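Local coordinates for protein cysteine desulfurase (Thermococcus onnurineus, PDB 5B89) that probably catalyses the pyridoxal-phosphate-dependent removal of sulfur from L-cysteine, passing it to a sulfur carrier and releasing L-alanine, at residues I172-V183 / E203-S214. Sequence-based numbering, arbitrary orientation.
Sequences IKGAKLVAVQHV and EGAIFVVDAAQS. With PLP (pyridoxal-5'-phosphate), chain G.
Two neighbouring parallel strands of the large pyridoxal-phosphate-binding sheet, 177-181 and 206-210, meet here in register from L177 beside I206 to Q181 beside D210, their axes 4.7 Å apart and 18° off parallel. The ladder starts where I206 N donates to K176 O and ends where H182 N donates to D210 O; between them V178 and V180 each bond through both N and O to the facing strand. V178 N reaches I206 O at 2.8 Å, almost in line with the carbonyl.

On one face, V178 CG1 lies in the plane of the F207 ring, at its edge, 3.9 Å from CD1. V180 CG2 approaches F207 CZ, also 3.9 Å away; chi1 of -56° sets this methyl between the V180 backbone N and carbonyl carbon. Helix 193-203, the crossover of this beta-alpha-beta unit, packs on F207 through V193 and A200. The other face joins L177 CD1 to V208 CG2 at 3.9 Å, with L110 and L117 of helix 106-117 touching V208 and L177 respectively.

As in other fold-type I enzymes, the cofactor sits at the C-terminal ends of these two parallel strands. D210 CG is anti to its own N (chi1 171°), and OD2 comes within 2.6 Å of PLP N1, a closeness consistent with a protonated pyridine nitrogen. OD1 of the same carboxylate accepts from A212 N in an Asx turn, which helps fix its rotation, while A212 CB meets the pyridine ring at C2, 3.6 Å away. Beyond the strands, V183 CB packs against Q213 CB, and H182 ND1 makes a weak, bent hydrogen bond to S214 OG. At the opposite end of the ladder, one water bridges K176 O and G204 O.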
# COMPACT_ATOMS: atom_id res chain seq x y z
N ILE B 172 32.74 7.51 3.01
CA ILE B 172 31.64 8.08 3.83
C ILE B 172 32.06 9.48 4.36
O ILE B 172 31.20 10.34 4.56
CB ILE B 172 31.25 7.16 4.96
CG1 ILE B 172 30.60 5.89 4.33
CG2 ILE B 172 30.29 7.82 5.93
CD1 ILE B 172 30.38 4.80 5.36
N LYS B 173 33.37 9.72 4.52
CA LYS B 173 33.85 11.07 4.89
C LYS B 173 33.40 12.05 3.81
O LYS B 173 33.62 11.85 2.62
CB LYS B 173 35.38 11.05 5.07
CG LYS B 173 35.97 12.47 5.38
CD LYS B 173 37.48 12.48 5.20
CE LYS B 173 38.08 13.86 5.45
NZ LYS B 173 37.75 14.39 6.80
N GLY B 174 32.70 13.10 4.23
CA GLY B 174 32.17 14.05 3.27
C GLY B 174 30.87 13.66 2.58
O GLY B 174 30.41 14.39 1.73
N ALA B 175 30.31 12.46 2.90
CA ALA B 175 29.07 12.12 2.25
C ALA B 175 27.87 12.84 2.92
O ALA B 175 27.86 12.94 4.13
CB ALA B 175 28.87 10.61 2.38
N LYS B 176 26.86 13.21 2.13
CA LYS B 176 25.65 13.75 2.66
C LYS B 176 24.72 12.65 3.22
O LYS B 176 24.03 12.86 4.23
CB LYS B 176 24.95 14.58 1.60
CG LYS B 176 23.67 15.31 2.02
CD LYS B 176 24.13 16.59 2.63
CE LYS B 176 22.94 17.45 2.97
NZ LYS B 176 23.53 18.71 3.53
N LEU B 177 24.74 11.53 2.51
CA LEU B 177 23.80 10.42 2.84
C LEU B 177 24.51 9.13 2.42
O LEU B 177 25.16 9.06 1.39
CB LEU B 177 22.49 10.65 2.13
CG LEU B 177 21.36 9.59 2.43
CD1 LEU B 177 19.98 10.25 2.43
CD2 LEU B 177 21.39 8.43 1.47
N VAL B 178 24.25 8.13 3.24
CA VAL B 178 24.78 6.75 3.07
C VAL B 178 23.54 5.84 3.12
O VAL B 178 22.80 5.92 4.16
CB VAL B 178 25.75 6.40 4.12
CG1 VAL B 178 26.24 4.96 4.00
CG2 VAL B 178 27.01 7.29 4.15
N ALA B 179 23.38 4.99 2.12
CA ALA B 179 22.30 4.03 2.09
C ALA B 179 22.85 2.63 1.92
O ALA B 179 23.54 2.37 0.99
CB ALA B 179 21.34 4.35 0.97
N VAL B 180 22.53 1.74 2.83
CA VAL B 180 23.02 0.38 2.72
C VAL B 180 21.98 -0.66 3.09
O VAL B 180 21.11 -0.45 3.88
CB VAL B 180 24.26 0.12 3.58
CG1 VAL B 180 25.37 1.13 3.25
CG2 VAL B 180 23.90 0.20 5.03
N GLN B 181 22.15 -1.83 2.50
CA GLN B 181 21.30 -2.92 2.82
C GLN B 181 21.91 -3.61 4.03
O GLN B 181 23.05 -3.66 4.18
CB GLN B 181 21.22 -3.90 1.66
CG GLN B 181 22.50 -4.63 1.43
CD GLN B 181 22.60 -5.37 0.11
OE1 GLN B 181 21.71 -5.37 -0.70
NE2 GLN B 181 23.70 -6.02 -0.06
N HIS B 182 21.10 -4.13 4.91
CA HIS B 182 21.56 -4.91 6.00
C HIS B 182 22.03 -6.29 5.54
O HIS B 182 23.11 -6.80 5.96
CB HIS B 182 20.47 -5.01 7.05
CG HIS B 182 20.84 -5.52 8.35
ND1 HIS B 182 19.95 -5.50 9.42
CD2 HIS B 182 21.97 -6.11 8.83
CE1 HIS B 182 20.51 -6.01 10.49
NE2 HIS B 182 21.74 -6.39 10.16
N VAL B 183 21.22 -6.95 4.75
CA VAL B 183 21.48 -8.26 4.13
C VAL B 183 21.18 -8.20 2.68
O VAL B 183 20.18 -7.71 2.25
CB VAL B 183 20.54 -9.31 4.79
CG1 VAL B 183 20.68 -10.73 4.12
CG2 VAL B 183 20.79 -9.42 6.28
N GLU B 203 30.90 10.96 10.76
CA GLU B 203 31.12 11.85 9.68
C GLU B 203 30.00 12.84 9.35
O GLU B 203 30.15 13.64 8.42
CB GLU B 203 31.52 11.05 8.42
CG GLU B 203 32.81 10.21 8.61
CD GLU B 203 34.08 10.98 9.01
OE1 GLU B 203 34.12 12.22 8.70
OE2 GLU B 203 35.00 10.31 9.61
N GLY B 204 28.91 12.78 10.12
CA GLY B 204 27.76 13.67 9.84
C GLY B 204 26.95 13.33 8.59
O GLY B 204 26.27 14.19 8.06
N ALA B 205 26.95 12.05 8.12
CA ALA B 205 26.15 11.62 6.99
C ALA B 205 24.81 11.06 7.52
O ALA B 205 24.80 10.35 8.52
CB ALA B 205 26.90 10.49 6.26
N ILE B 206 23.75 11.31 6.78
CA ILE B 206 22.44 10.67 7.05
C ILE B 206 22.61 9.15 6.72
O ILE B 206 23.19 8.86 5.69
CB ILE B 206 21.37 11.29 6.25
CG1 ILE B 206 21.18 12.76 6.68
CG2 ILE B 206 20.04 10.45 6.39
CD1 ILE B 206 20.36 13.52 5.70
N PHE B 207 22.12 8.30 7.62
CA PHE B 207 22.25 6.83 7.45
C PHE B 207 20.85 6.15 7.20
O PHE B 207 20.03 6.23 8.09
CB PHE B 207 22.95 6.28 8.66
CG PHE B 207 23.48 4.84 8.47
CD1 PHE B 207 24.30 4.52 7.40
CD2 PHE B 207 23.12 3.87 9.39
CE1 PHE B 207 24.78 3.20 7.29
CE2 PHE B 207 23.56 2.58 9.28
CZ PHE B 207 24.41 2.24 8.26
N VAL B 208 20.77 5.57 6.07
CA VAL B 208 19.55 4.87 5.61
C VAL B 208 19.83 3.38 5.52
O VAL B 208 20.78 2.96 4.84
CB VAL B 208 19.15 5.40 4.29
CG1 VAL B 208 17.85 4.75 3.76
CG2 VAL B 208 18.97 6.91 4.24
N VAL B 209 18.96 2.59 6.16
CA VAL B 209 19.17 1.13 6.22
C VAL B 209 17.96 0.44 5.47
O VAL B 209 16.80 0.63 5.86
CB VAL B 209 19.28 0.58 7.61
CG1 VAL B 209 19.48 -0.91 7.64
CG2 VAL B 209 20.44 1.26 8.35
N ASP B 210 18.28 -0.38 4.49
CA ASP B 210 17.31 -1.28 3.84
C ASP B 210 17.36 -2.58 4.60
O ASP B 210 18.30 -3.41 4.42
CB ASP B 210 17.64 -1.48 2.34
CG ASP B 210 16.81 -2.57 1.62
OD1 ASP B 210 16.02 -3.21 2.34
OD2 ASP B 210 17.11 -2.83 0.41
N ALA B 211 16.38 -2.82 5.50
CA ALA B 211 16.29 -3.98 6.36
C ALA B 211 15.26 -5.00 5.78
O ALA B 211 14.78 -5.84 6.57
CB ALA B 211 15.99 -3.57 7.77
N ALA B 212 15.02 -4.96 4.52
CA ALA B 212 13.95 -5.84 3.97
C ALA B 212 14.34 -7.28 4.19
O ALA B 212 13.42 -8.09 4.36
CB ALA B 212 13.73 -5.54 2.53
N GLN B 213 15.60 -7.64 4.13
CA GLN B 213 15.99 -9.06 4.29
C GLN B 213 16.45 -9.43 5.64
O GLN B 213 16.64 -10.65 5.95
CB GLN B 213 17.01 -9.45 3.30
CG GLN B 213 16.49 -9.53 1.98
CD GLN B 213 15.26 -10.49 1.83
OE1 GLN B 213 14.98 -11.50 2.62
NE2 GLN B 213 14.49 -10.15 0.80
N SER B 214 16.62 -8.48 6.52
CA SER B 214 16.98 -8.73 7.88
C SER B 214 15.77 -8.81 8.89
O SER B 214 15.77 -9.62 9.83
CB SER B 214 17.96 -7.76 8.43
OG SER B 214 17.53 -6.43 8.30
N1 PLP G . 15.60 -4.70 -0.54
C2 PLP G . 15.99 -5.97 -0.24
C2A PLP G . 17.36 -6.25 0.34
C3 PLP G . 15.08 -6.99 -0.55
O3 PLP G . 15.42 -8.28 -0.27
C4 PLP G . 13.79 -6.68 -1.05
C4A PLP G . 12.84 -7.88 -1.43
C5 PLP G . 13.46 -5.31 -1.24
C6 PLP G . 14.38 -4.31 -1.00
C5A PLP G . 12.09 -4.98 -1.83
O4P PLP G . 11.06 -5.34 -0.87
P PLP G . 9.63 -5.11 -1.42
O1P PLP G . 8.78 -5.61 -0.35
O2P PLP G . 9.54 -5.96 -2.68
O3P PLP G . 9.48 -3.70 -1.74
O HOH W 1 32.78 13.89 7.18
O HOH W 2 29.80 14.09 5.73
O HOH W 3 24.40 14.88 6.06